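Local atomic coordinates of MarR-family transcriptional regulator (Bordetella bronchiseptica, PDB entry 6PCO), a protein that probably acts as a DNA-binding transcription factor of the MarR family, a Bordetella regulator of biofilm formation whose DNA binding is regulated by 6-hydroxynicotinic acid. Residues L87-D92 with V102-I107. Sequence-based numbering, arbitrary orientation.
Sequences LCALRD and VKATAI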
# COMPACT_ATOMS: atom_id res chain seq x y z
N LEU A 87 -14.82 0.40 -8.16
CA LEU A 87 -15.94 0.98 -8.89
C LEU A 87 -15.52 1.28 -10.33
O LEU A 87 -16.27 0.95 -11.24
CB LEU A 87 -16.45 2.24 -8.17
CG LEU A 87 -17.27 1.98 -6.91
CD1 LEU A 87 -17.34 3.23 -6.07
CD2 LEU A 87 -18.68 1.49 -7.23
N CYS A 88 -14.33 1.87 -10.52
CA CYS A 88 -13.76 2.14 -11.85
C CYS A 88 -13.60 0.83 -12.63
O CYS A 88 -13.90 0.78 -13.82
CB CYS A 88 -12.44 2.88 -11.77
SG CYS A 88 -12.66 4.61 -11.27
N ALA A 89 -13.19 -0.24 -11.96
CA ALA A 89 -13.04 -1.51 -12.67
C ALA A 89 -14.40 -1.99 -13.19
O ALA A 89 -14.46 -2.56 -14.26
CB ALA A 89 -12.34 -2.54 -11.81
N LEU A 90 -15.49 -1.78 -12.43
CA LEU A 90 -16.80 -2.27 -12.85
C LEU A 90 -17.33 -1.42 -14.01
O LEU A 90 -17.95 -1.94 -14.93
CB LEU A 90 -17.77 -2.26 -11.66
CG LEU A 90 -17.42 -3.25 -10.56
CD1 LEU A 90 -18.43 -3.15 -9.44
CD2 LEU A 90 -17.37 -4.68 -11.07
N ARG A 91 -17.07 -0.12 -13.95
CA ARG A 91 -17.34 0.82 -15.02
C ARG A 91 -16.66 0.35 -16.32
O ARG A 91 -17.29 0.32 -17.34
CB ARG A 91 -16.87 2.22 -14.59
CG ARG A 91 -17.03 3.31 -15.64
CD ARG A 91 -18.48 3.49 -16.00
NE ARG A 91 -18.75 4.68 -16.78
CZ ARG A 91 -19.83 4.85 -17.55
NH1 ARG A 91 -20.58 3.81 -17.88
NH2 ARG A 91 -20.15 6.05 -17.98
N ASP A 92 -15.37 -0.00 -16.27
CA ASP A 92 -14.57 -0.36 -17.46
C ASP A 92 -14.88 -1.79 -17.95
O ASP A 92 -14.77 -2.03 -19.14
CB ASP A 92 -13.06 -0.19 -17.20
CG ASP A 92 -12.59 1.24 -16.96
OD1 ASP A 92 -13.40 2.18 -17.14
OD2 ASP A 92 -11.41 1.42 -16.58
N VAL A 102 -10.20 -8.83 -8.70
CA VAL A 102 -8.83 -9.00 -8.23
C VAL A 102 -7.86 -8.87 -9.41
O VAL A 102 -6.84 -8.21 -9.29
CB VAL A 102 -8.65 -10.32 -7.45
CG1 VAL A 102 -7.19 -10.59 -7.12
CG2 VAL A 102 -9.48 -10.34 -6.16
N LYS A 103 -8.20 -9.44 -10.56
CA LYS A 103 -7.34 -9.38 -11.75
C LYS A 103 -7.35 -7.97 -12.32
O LYS A 103 -6.30 -7.37 -12.56
CB LYS A 103 -7.80 -10.40 -12.81
N ALA A 104 -8.54 -7.42 -12.54
CA ALA A 104 -8.65 -6.11 -13.13
C ALA A 104 -7.89 -5.07 -12.29
O ALA A 104 -7.39 -4.13 -12.86
CB ALA A 104 -10.09 -5.73 -13.27
N THR A 105 -7.82 -5.25 -10.97
CA THR A 105 -7.34 -4.20 -10.06
C THR A 105 -5.99 -4.53 -9.40
O THR A 105 -5.29 -3.62 -8.99
CB THR A 105 -8.38 -3.90 -8.97
OG1 THR A 105 -8.60 -5.04 -8.14
CG2 THR A 105 -9.71 -3.47 -9.54
N ALA A 106 -5.65 -5.83 -9.28
CA ALA A 106 -4.46 -6.31 -8.53
C ALA A 106 -4.58 -5.95 -7.04
O ALA A 106 -3.57 -5.86 -6.32
CB ALA A 106 -3.18 -5.75 -9.13
N ILE A 107 -5.81 -5.75 -6.58
CA ILE A 107 -6.10 -5.65 -5.17
C ILE A 107 -6.37 -7.06 -4.65
O ILE A 107 -7.02 -7.86 -5.34
CB ILE A 107 -7.30 -4.71 -4.93
CG1 ILE A 107 -6.96 -3.28 -5.37
CG2 ILE A 107 -7.77 -4.79 -3.48
CD1 ILE A 107 -8.10 -2.31 -5.25
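Thr105 OG1, on the residue whose methyl group meets Ala89 across the contact, is held by two backbone groups of its own chain. It accepts the N-H of Ile107, with Ile107 N 3.3 Å from Thr105 OG1 and an N-H...O angle of 160°, which closes an ST turn, and it is hydrogen-bonded to the carbonyl oxygen of Val101, one helical turn back. The first torsion (chi1 63°) is compatible with both bonds: it places the hydroxyl between backbone N and C and turns the methyl CG2 away from the carbonyl carbon. There CG2 reaches Ala89 CB at 3.6 Å, methyl against methyl. Ala104 comes to the same methyl from the preceding position, its CB 4.2 Å from Ala89 CB. The backbones are nearest at this point, with Ala89 CA and Ala104 CA 6.4 Å apart, and no hydrogen bond crosses between 87-92 and 102-107. Helix 98-105 ends here: Ala106 N still bonds to Val102 O, but Ala106 leaves right-handed helical geometry, its phi positive (63°), and the ST turn spans this bend toward helix 109-121. The helices in contact, 81-93 and 98-105, are successive members of the winged helix-turn-helix domain of MarR proteins; 98-105 and 109-121 form the helix-turn-helix pair, with 109-121 as the recognition helix in MarR relatives. On helix 81-93, Leu87 and Leu90 pack on Leu141 of strand 137-141. The second subunit also bears on the turn, where its His57 NE2 is hydrogen-bonded to Thr105 O. With just 80 Å² buried, the contact is small and apolar, made by three methyl groups, while Thr105 spends its hydroxyl on the helix end and offers only its methyl to Ala89.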